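Local structure of alpha-catenin-like protein hmp-1 (Caenorhabditis elegans, 5H5M) at residues A[56-61]-A[112-117]; A[187-192]-A[218-223]; A[311-316]-A[367-372]. The protein serves as the alpha-catenin of cadherin junctions, binding beta-catenin and actin filaments, and is required for cell migration and cell-shape change during embryonic body enclosure and elongation. One frame throughout, in Å; residues are numbered along the deposited sequence.

Contact 1 (A[56-61]-A[112-117]); sequences ENRKQK and RRAIVD
Segments 56-61 and 112-117 are helical and run nearly antiparallel, their axes 10.4 Å apart at an angle of 161° between N-to-C directions. Arg58 and Ala114 stand opposite each other, with CA atoms 6.7 Å apart, and Arg58 is the one residue of 56-61 that touches 112-117. Its chain leaves the backbone with CG anti to N and then bends at chi3 (-93°), which turns the guanidinium onto the surface of the facing helix. Arg58 CD passes the backbone of Ala114 and lies 4.1 Å from Ala114 CB. Beyond it the planar head is held in two ways. Over one face sits Arg113 CB, 3.6 Å from Arg58 NE and shifted toward the rim of the group. At the edge, Arg58 NH1 gives a salt-bridged hydrogen bond of 2.7 Å to Asp117 OD1, nearly straight at 164°. That oxygen lies close to the guanidinium plane and receives the N-H on its syn side, though tilted from the carboxylate plane. The contact joins the start of helix 56-80, part of a predicted coiled coil, to the later part of helix 92-122 in the all-helical M domain of this vinculin-family protein. Arg58 NH1 sits near both oxygens of the buried Asp117, with its bond to OD1, while OD2 is also hydrogen-bonded to His247 NE2 of helix 237-260; this second grip would help fix the carboxylate. Although Arg113 offers its aliphatic base to Arg58, its charged end turns away to a salt bridge with Asp239, which probably eases the proximity of the two arginines.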
loop_
_atom_site.group_PDB
_atom_site.type_symbol
_atom_site.label_atom_id
_atom_site.label_comp_id
_atom_site.label_asym_id
_atom_site.label_seq_id
_atom_site.Cartn_x
_atom_site.Cartn_y
_atom_site.Cartn_z
ATOM N N GLU A 56 -12.210 -4.851 3.400
ATOM C CA GLU A 56 -13.523 -5.379 3.035
ATOM C C GLU A 56 -14.157 -4.690 1.830
ATOM O O GLU A 56 -14.676 -5.353 0.933
ATOM C CB GLU A 56 -14.474 -5.287 4.230
ATOM C CG GLU A 56 -15.889 -5.771 3.942
ATOM C CD GLU A 56 -15.955 -7.253 3.610
ATOM O OE1 GLU A 56 -15.009 -7.994 3.955
ATOM O OE2 GLU A 56 -16.959 -7.678 3.000
ATOM N N ASN A 57 -14.120 -3.364 1.812
ATOM C CA ASN A 57 -14.788 -2.605 0.765
ATOM C C ASN A 57 -14.118 -2.781 -0.599
ATOM O O ASN A 57 -14.792 -2.799 -1.627
ATOM C CB ASN A 57 -14.857 -1.127 1.156
ATOM C CG ASN A 57 -15.279 -0.231 0.005
ATOM O OD1 ASN A 57 -14.442 0.264 -0.751
ATOM N ND2 ASN A 57 -16.583 -0.032 -0.144
ATOM N N ARG A 58 -12.797 -2.937 -0.607
ATOM C CA ARG A 58 -12.084 -3.170 -1.858
ATOM C C ARG A 58 -12.260 -4.622 -2.297
ATOM O O ARG A 58 -12.276 -4.928 -3.489
ATOM C CB ARG A 58 -10.597 -2.822 -1.715
ATOM C CG ARG A 58 -9.877 -2.672 -3.049
ATOM C CD ARG A 58 -8.705 -1.706 -2.958
ATOM N NE ARG A 58 -9.082 -0.340 -3.307
ATOM C CZ ARG A 58 -8.790 0.731 -2.578
ATOM N NH1 ARG A 58 -8.107 0.606 -1.449
ATOM N NH2 ARG A 58 -9.176 1.933 -2.981
ATOM N N LYS A 59 -12.397 -5.508 -1.317
ATOM C CA LYS A 59 -12.680 -6.916 -1.560
ATOM C C LYS A 59 -13.981 -7.098 -2.343
ATOM O O LYS A 59 -14.039 -7.872 -3.294
ATOM C CB LYS A 59 -12.755 -7.666 -0.228
ATOM C CG LYS A 59 -13.172 -9.120 -0.320
ATOM C CD LYS A 59 -13.454 -9.672 1.073
ATOM C CE LYS A 59 -13.682 -11.173 1.050
ATOM N NZ LYS A 59 -14.765 -11.555 0.102
ATOM N N GLN A 60 -15.019 -6.372 -1.947
ATOM C CA GLN A 60 -16.323 -6.519 -2.582
ATOM C C GLN A 60 -16.355 -5.914 -3.984
ATOM O O GLN A 60 -17.087 -6.390 -4.849
ATOM C CB GLN A 60 -17.419 -5.897 -1.712
ATOM C CG GLN A 60 -17.710 -6.651 -0.403
ATOM C CD GLN A 60 -17.926 -8.160 -0.575
ATOM O OE1 GLN A 60 -18.263 -8.647 -1.659
ATOM N NE2 GLN A 60 -17.733 -8.903 0.511
ATOM N N LYS A 61 -15.562 -4.869 -4.213
ATOM C CA LYS A 61 -15.493 -4.269 -5.540
ATOM C C LYS A 61 -14.864 -5.243 -6.528
ATOM O O LYS A 61 -15.312 -5.366 -7.671
ATOM C CB LYS A 61 -14.703 -2.959 -5.513
ATOM C CG LYS A 61 -15.449 -1.806 -4.867
ATOM C CD LYS A 61 -14.649 -0.516 -4.932
ATOM C CE LYS A 61 -13.753 -0.371 -3.714
ATOM N NZ LYS A 61 -13.339 1.037 -3.467
ATOM N N ARG A 112 -4.930 -3.269 -8.483
ATOM C CA ARG A 112 -3.731 -2.468 -8.266
ATOM C C ARG A 112 -3.800 -1.771 -6.914
ATOM O O ARG A 112 -2.824 -1.746 -6.168
ATOM C CB ARG A 112 -3.542 -1.428 -9.380
ATOM C CG ARG A 112 -3.250 -2.005 -10.762
ATOM C CD ARG A 112 -1.945 -2.795 -10.817
ATOM N NE ARG A 112 -0.835 -1.993 -11.329
ATOM C CZ ARG A 112 0.059 -1.377 -10.563
ATOM N NH1 ARG A 112 -0.020 -1.475 -9.241
ATOM N NH2 ARG A 112 1.033 -0.666 -11.118
ATOM N N ARG A 113 -4.969 -1.221 -6.598
ATOM C CA ARG A 113 -5.139 -0.453 -5.372
ATOM C C ARG A 113 -5.269 -1.361 -4.155
ATOM O O ARG A 113 -5.058 -0.924 -3.021
ATOM C CB ARG A 113 -6.350 0.476 -5.489
ATOM C CG ARG A 113 -6.115 1.624 -6.460
ATOM C CD ARG A 113 -7.251 2.631 -6.467
ATOM N NE ARG A 113 -6.964 3.745 -7.370
ATOM C CZ ARG A 113 -7.696 4.850 -7.455
ATOM N NH1 ARG A 113 -8.768 4.999 -6.689
ATOM N NH2 ARG A 113 -7.356 5.809 -8.307
ATOM N N ALA A 114 -5.609 -2.626 -4.391
ATOM C CA ALA A 114 -5.600 -3.616 -3.322
ATOM C C ALA A 114 -4.160 -3.876 -2.894
ATOM O O ALA A 114 -3.869 -4.037 -1.709
ATOM C CB ALA A 114 -6.275 -4.911 -3.769
ATOM N N ILE A 115 -3.262 -3.915 -3.874
ATOM C CA ILE A 115 -1.839 -4.073 -3.599
ATOM C C ILE A 115 -1.293 -2.810 -2.923
ATOM O O ILE A 115 -0.503 -2.891 -1.980
ATOM C CB ILE A 115 -1.047 -4.392 -4.896
ATOM C CG1 ILE A 115 -0.859 -5.906 -5.052
ATOM C CG2 ILE A 115 0.315 -3.721 -4.895
ATOM C CD1 ILE A 115 -2.146 -6.712 -5.055
ATOM N N VAL A 116 -1.736 -1.648 -3.388
ATOM C CA VAL A 116 -1.302 -0.385 -2.795
ATOM C C VAL A 116 -1.801 -0.265 -1.353
ATOM O O VAL A 116 -1.118 0.314 -0.507
ATOM C CB VAL A 116 -1.774 0.820 -3.631
ATOM C CG1 VAL A 116 -1.365 2.126 -2.977
ATOM C CG2 VAL A 116 -1.193 0.737 -5.032
ATOM N N ASP A 117 -2.976 -0.832 -1.070
ATOM C CA ASP A 117 -3.466 -0.938 0.307
ATOM C C ASP A 117 -2.418 -1.566 1.219
ATOM O O ASP A 117 -2.150 -1.071 2.314
ATOM C CB ASP A 117 -4.742 -1.778 0.385
ATOM C CG ASP A 117 -5.990 -0.988 0.073
ATOM O OD1 ASP A 117 -6.939 -1.594 -0.461
ATOM O OD2 ASP A 117 -6.034 0.226 0.365
#

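Contact 2 (A[187-192]-A[218-223]); sequences EKLAPQ and NAWFDK
Leu189 reaches from helix 173-202 toward Trp220 of helix 207-233, and its side chain runs along the CE3 corner of the indole to the backbone beyond. Leu189 CB is 4.2 Å from Trp220 CE3, and Leu189 CG 4.0 Å from Trp220 CE3. With CG anti to the backbone N (chi1 -171°), the branch extends across the gap, and Leu189 CD2 arrives near the plane of the indole at its edge, 3.9 Å from Trp220 CE3. Leu189 CD2 also rests against the backbone, 3.7 Å from Trp220 CA, and lies 4.2 Å from Ala219 CB. The six-membered end of the indole meanwhile reaches back to the other helix, where Trp220 CZ3 lies 3.7 Å from Ala190 CB; the small alanine lets the large ring approach its backbone closely. The contact is wholly apolar. The two segments run roughly antiparallel, at 149° between N-to-C directions, and that of Leu189 is kinked at Pro191, whose N lacks the usual bond to the preceding turn. They belong to neighbouring helices of a helical bundle in the M domain, where the buried Trp220 also packs against Ala156 and an edge-to-face Phe152 of helix 142-166 and Leu130 of helix 128-137.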
loop_
_atom_site.group_PDB
_atom_site.type_symbol
_atom_site.label_atom_id
_atom_site.label_comp_id
_atom_site.label_asym_id
_atom_site.label_seq_id
_atom_site.Cartn_x
_atom_site.Cartn_y
_atom_site.Cartn_z
ATOM N N GLU A 187 13.912 -11.812 4.121
ATOM C CA GLU A 187 13.328 -12.956 4.810
ATOM C C GLU A 187 14.410 -13.783 5.505
ATOM O O GLU A 187 14.203 -14.331 6.591
ATOM C CB GLU A 187 12.549 -13.816 3.818
ATOM C CG GLU A 187 11.942 -15.078 4.396
ATOM C CD GLU A 187 11.164 -15.860 3.356
ATOM O OE1 GLU A 187 11.765 -16.249 2.330
ATOM O OE2 GLU A 187 9.950 -16.073 3.556
ATOM N N LYS A 188 15.570 -13.858 4.863
ATOM C CA LYS A 188 16.724 -14.562 5.400
ATOM C C LYS A 188 17.374 -13.782 6.546
ATOM O O LYS A 188 17.720 -14.342 7.585
ATOM C CB LYS A 188 17.731 -14.807 4.277
ATOM C CG LYS A 188 19.047 -15.423 4.693
ATOM C CD LYS A 188 19.948 -15.580 3.476
ATOM C CE LYS A 188 19.203 -16.254 2.330
ATOM N NZ LYS A 188 19.961 -16.195 1.047
ATOM N N LEU A 189 17.520 -12.479 6.343
ATOM C CA LEU A 189 18.237 -11.606 7.266
ATOM C C LEU A 189 17.481 -11.326 8.576
ATOM O O LEU A 189 18.095 -11.204 9.642
ATOM C CB LEU A 189 18.555 -10.288 6.557
ATOM C CG LEU A 189 19.476 -9.275 7.233
ATOM C CD1 LEU A 189 20.824 -9.897 7.550
ATOM C CD2 LEU A 189 19.645 -8.052 6.347
ATOM N N ALA A 190 16.155 -11.232 8.485
ATOM C CA ALA A 190 15.306 -10.840 9.613
ATOM C C ALA A 190 15.522 -11.640 10.913
ATOM O O ALA A 190 15.669 -11.040 11.976
ATOM C CB ALA A 190 13.832 -10.911 9.199
ATOM N N PRO A 191 15.531 -12.985 10.847
ATOM C CA PRO A 191 15.714 -13.687 12.126
ATOM C C PRO A 191 17.129 -13.525 12.679
ATOM O O PRO A 191 17.344 -13.670 13.884
ATOM C CB PRO A 191 15.437 -15.157 11.776
ATOM C CG PRO A 191 14.823 -15.147 10.404
ATOM C CD PRO A 191 15.355 -13.929 9.728
ATOM N N GLN A 192 18.080 -13.232 11.800
ATOM C CA GLN A 192 19.462 -13.030 12.214
ATOM C C GLN A 192 19.623 -11.668 12.873
ATOM O O GLN A 192 20.365 -11.527 13.847
ATOM C CB GLN A 192 20.406 -13.162 11.018
ATOM C CG GLN A 192 20.286 -14.490 10.292
ATOM C CD GLN A 192 21.140 -14.553 9.039
ATOM O OE1 GLN A 192 21.792 -13.578 8.667
ATOM N NE2 GLN A 192 21.140 -15.705 8.380
ATOM N N ASN A 218 22.598 -1.916 9.559
ATOM C CA ASN A 218 22.860 -1.222 8.306
ATOM C C ASN A 218 22.558 -2.082 7.081
ATOM O O ASN A 218 22.039 -1.583 6.083
ATOM C CB ASN A 218 24.311 -0.737 8.270
ATOM C CG ASN A 218 24.581 0.346 9.298
ATOM O OD1 ASN A 218 23.723 1.186 9.570
ATOM N ND2 ASN A 218 25.772 0.324 9.883
ATOM N N ALA A 219 22.876 -3.371 7.161
ATOM C CA ALA A 219 22.569 -4.290 6.073
ATOM C C ALA A 219 21.060 -4.377 5.872
ATOM O O ALA A 219 20.576 -4.429 4.742
ATOM C CB ALA A 219 23.152 -5.666 6.348
ATOM N N TRP A 220 20.323 -4.375 6.979
ATOM C CA TRP A 220 18.870 -4.445 6.932
ATOM C C TRP A 220 18.272 -3.202 6.279
ATOM O O TRP A 220 17.485 -3.305 5.334
ATOM C CB TRP A 220 18.292 -4.625 8.339
ATOM C CG TRP A 220 16.798 -4.615 8.354
ATOM C CD1 TRP A 220 15.985 -3.550 8.625
ATOM C CD2 TRP A 220 15.932 -5.716 8.063
ATOM N NE1 TRP A 220 14.668 -3.925 8.532
ATOM C CE2 TRP A 220 14.607 -5.251 8.189
ATOM C CE3 TRP A 220 16.147 -7.054 7.716
ATOM C CZ2 TRP A 220 13.503 -6.074 7.976
ATOM C CZ3 TRP A 220 15.047 -7.873 7.508
ATOM C CH2 TRP A 220 13.743 -7.380 7.637
ATOM N N PHE A 221 18.647 -2.031 6.782
ATOM C CA PHE A 221 18.119 -0.772 6.262
ATOM C C PHE A 221 18.512 -0.530 4.804
ATOM O O PHE A 221 17.780 0.127 4.067
ATOM C CB PHE A 221 18.579 0.402 7.131
ATOM C CG PHE A 221 17.770 0.578 8.385
ATOM C CD1 PHE A 221 16.430 0.222 8.416
ATOM C CD2 PHE A 221 18.348 1.098 9.534
ATOM C CE1 PHE A 221 15.680 0.385 9.569
ATOM C CE2 PHE A 221 17.603 1.262 10.689
ATOM C CZ PHE A 221 16.268 0.905 10.706
ATOM N N ASP A 222 19.663 -1.056 4.389
ATOM C CA ASP A 222 20.076 -0.961 2.990
ATOM C C ASP A 222 19.151 -1.772 2.082
ATOM O O ASP A 222 18.796 -1.324 0.991
ATOM C CB ASP A 222 21.520 -1.435 2.808
ATOM C CG ASP A 222 22.538 -0.458 3.376
ATOM O OD1 ASP A 222 22.163 0.695 3.682
ATOM O OD2 ASP A 222 23.720 -0.844 3.508
ATOM N N LYS A 223 18.769 -2.963 2.534
ATOM C CA LYS A 223 17.901 -3.840 1.752
ATOM C C LYS A 223 16.465 -3.328 1.714
ATOM O O LYS A 223 15.804 -3.398 0.678
ATOM C CB LYS A 223 17.920 -5.265 2.310
ATOM C CG LYS A 223 19.272 -5.950 2.279
ATOM C CD LYS A 223 19.755 -6.181 0.864
ATOM C CE LYS A 223 21.089 -6.910 0.856
ATOM N NZ LYS A 223 21.603 -7.099 -0.527
#

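Contact 3 (A[311-316]-A[367-372]); sequences KQAVRI and KDIRHA
The peptide linking Ala313 to Val314 is the flat group at this contact, and Ile369 lies over one of its faces. Ile369 CG1 stands 3.9 Å from Ala313 C, above the peptide plane, and CD1 covers the same face farther along, toward Val314. On the other face Ile316 N, of the same helix, makes a weak bond to Ala313 O. The side chains that touch bring no planar group of their own; what meets around the peptide is aliphatic. The methyl of Ala313 points at the opposing helix, and Ala313 CB touches Ile369 CG1 at 4.1 Å. Ile369 holds CG1 beside its backbone N and anti to the carbonyl carbon (chi1 -67°), a setting that carries Ile369 CD1 forward to within 3.9 Å of Val314 CA. Ile369 CD1 meets Val314 CG2 at 4.0 Å, and CG2 of Ile369 lies against that valine methyl too. The small side chain of Ala313 is consistent with the close backbones: Ala313 CA is 5.5 Å from Ile369 CA, in helices running in opposite senses. The fit is that of neighbouring helices in a four-helix bundle, the architecture of this domain. Val314 also packs on Cys291 and Val294 of helix 276-300, and Ile369 on Leu317 of its partner helix 305-339. Farther round helix 345-374, Arg370 lies against Leu241 and Ala242 of helix 237-260 and forms a salt bridge to Glu245 there.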
loop_
_atom_site.group_PDB
_atom_site.type_symbol
_atom_site.label_atom_id
_atom_site.label_comp_id
_atom_site.label_asym_id
_atom_site.label_seq_id
_atom_site.Cartn_x
_atom_site.Cartn_y
_atom_site.Cartn_z
ATOM N N LYS A 311 6.882 20.552 -5.354
ATOM C CA LYS A 311 7.815 20.366 -4.244
ATOM C C LYS A 311 7.524 21.353 -3.114
ATOM O O LYS A 311 7.727 21.042 -1.939
ATOM C CB LYS A 311 9.264 20.519 -4.718
ATOM C CG LYS A 311 9.706 19.444 -5.706
ATOM C CD LYS A 311 10.765 18.521 -5.128
ATOM C CE LYS A 311 12.091 19.235 -4.960
ATOM N NZ LYS A 311 13.177 18.296 -4.570
ATOM N N GLN A 312 7.041 22.537 -3.477
ATOM C CA GLN A 312 6.653 23.539 -2.492
ATOM C C GLN A 312 5.471 23.053 -1.652
ATOM O O GLN A 312 5.459 23.205 -0.428
ATOM C CB GLN A 312 6.302 24.858 -3.180
ATOM C CG GLN A 312 5.916 25.967 -2.218
ATOM C CD GLN A 312 7.052 26.349 -1.291
ATOM O OE1 GLN A 312 8.150 26.681 -1.740
ATOM N NE2 GLN A 312 6.796 26.300 0.012
ATOM N N ALA A 313 4.479 22.469 -2.315
ATOM C CA ALA A 313 3.316 21.927 -1.625
ATOM C C ALA A 313 3.724 20.776 -0.711
ATOM O O ALA A 313 3.209 20.638 0.402
ATOM C CB ALA A 313 2.267 21.471 -2.629
ATOM N N VAL A 314 4.659 19.958 -1.187
ATOM C CA VAL A 314 5.193 18.850 -0.399
ATOM C C VAL A 314 5.939 19.360 0.831
ATOM O O VAL A 314 5.802 18.816 1.928
ATOM C CB VAL A 314 6.136 17.971 -1.240
ATOM C CG1 VAL A 314 6.881 16.980 -0.356
ATOM C CG2 VAL A 314 5.354 17.250 -2.329
ATOM N N ARG A 315 6.719 20.418 0.635
ATOM C CA ARG A 315 7.496 21.018 1.714
ATOM C C ARG A 315 6.600 21.522 2.847
ATOM O O ARG A 315 6.995 21.511 4.013
ATOM C CB ARG A 315 8.356 22.162 1.170
ATOM C CG ARG A 315 9.246 22.813 2.212
ATOM C CD ARG A 315 10.175 23.845 1.597
ATOM N NE ARG A 315 11.013 24.478 2.610
ATOM C CZ ARG A 315 12.162 23.974 3.050
ATOM N NH1 ARG A 315 12.615 22.824 2.565
ATOM N NH2 ARG A 315 12.858 24.618 3.977
ATOM N N ILE A 316 5.395 21.960 2.498
ATOM C CA ILE A 316 4.432 22.432 3.485
ATOM C C ILE A 316 3.965 21.289 4.383
ATOM O O ILE A 316 3.919 21.423 5.607
ATOM C CB ILE A 316 3.214 23.087 2.805
ATOM C CG1 ILE A 316 3.636 24.377 2.099
ATOM C CG2 ILE A 316 2.112 23.370 3.822
ATOM C CD1 ILE A 316 2.491 25.123 1.453
ATOM N N LYS A 367 -4.193 16.723 -0.230
ATOM C CA LYS A 367 -5.057 17.084 -1.353
ATOM C C LYS A 367 -4.455 18.214 -2.191
ATOM O O LYS A 367 -4.638 18.256 -3.407
ATOM C CB LYS A 367 -6.451 17.486 -0.862
ATOM C CG LYS A 367 -7.254 16.339 -0.266
ATOM C CD LYS A 367 -8.701 16.741 -0.020
ATOM C CE LYS A 367 -8.800 17.801 1.059
ATOM N NZ LYS A 367 -10.213 18.152 1.376
ATOM N N ASP A 368 -3.742 19.127 -1.535
ATOM C CA ASP A 368 -3.079 20.227 -2.230
ATOM C C ASP A 368 -1.955 19.704 -3.114
ATOM O O ASP A 368 -1.744 20.193 -4.224
ATOM C CB ASP A 368 -2.528 21.251 -1.232
ATOM C CG ASP A 368 -3.625 22.018 -0.512
ATOM O OD1 ASP A 368 -4.777 22.016 -0.996
ATOM O OD2 ASP A 368 -3.331 22.630 0.536
ATOM N N ILE A 369 -1.235 18.707 -2.611
ATOM C CA ILE A 369 -0.163 18.073 -3.365
ATOM C C ILE A 369 -0.721 17.420 -4.626
ATOM O O ILE A 369 -0.193 17.608 -5.720
ATOM C CB ILE A 369 0.574 17.026 -2.514
ATOM C CG1 ILE A 369 1.336 17.713 -1.378
ATOM C CG2 ILE A 369 1.527 16.212 -3.367
ATOM C CD1 ILE A 369 1.904 16.753 -0.350
ATOM N N ARG A 370 -1.807 16.670 -4.465
ATOM C CA ARG A 370 -2.453 16.007 -5.593
ATOM C C ARG A 370 -2.997 17.023 -6.588
ATOM O O ARG A 370 -2.985 16.791 -7.798
ATOM C CB ARG A 370 -3.576 15.089 -5.102
ATOM C CG ARG A 370 -3.103 14.014 -4.122
ATOM C CD ARG A 370 -4.206 13.019 -3.811
ATOM N NE ARG A 370 -4.576 12.248 -4.991
ATOM C CZ ARG A 370 -5.682 11.520 -5.095
ATOM N NH1 ARG A 370 -6.539 11.465 -4.084
ATOM N NH2 ARG A 370 -5.932 10.849 -6.214
ATOM N N HIS A 371 -3.466 18.154 -6.074
ATOM C CA HIS A 371 -4.005 19.209 -6.916
ATOM C C HIS A 371 -2.897 19.872 -7.738
ATOM O O HIS A 371 -3.057 20.110 -8.940
ATOM C CB HIS A 371 -4.736 20.248 -6.065
ATOM C CG HIS A 371 -5.374 21.341 -6.864
ATOM N ND1 HIS A 371 -6.239 21.092 -7.906
ATOM C CD2 HIS A 371 -5.267 22.688 -6.775
ATOM C CE1 HIS A 371 -6.641 22.239 -8.425
ATOM N NE2 HIS A 371 -6.066 23.222 -7.757
ATOM N N ALA A 372 -1.775 20.162 -7.085
ATOM C CA ALA A 372 -0.626 20.766 -7.753
ATOM C C ALA A 372 -0.091 19.881 -8.881
ATOM O O ALA A 372 0.372 20.384 -9.902
ATOM C CB ALA A 372 0.479 21.058 -6.744
#

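How the contacts relate
All three contacts pair antiparallel helices, but no helix is used twice. Contact 3 is buried, while contacts 1 and 2 are only partly so. Contact 1 is polar despite lying nearest the centre of the chain, an arginine and a buried carboxylate doing the work; contacts 2 and 3, about 20 Å from that centre, are aliphatic or aromatic. By nearest CA atoms contact 3 is the most closely spaced and contact 2 the widest. Contacts 1 and 3 approach to about 6 Å between nearest atoms and share a neighbour, helix 237-260, which meets 112-117 and 367-372. Contact 2 stands apart, its centre 29 Å from that of contact 1 and 34 Å from that of contact 3.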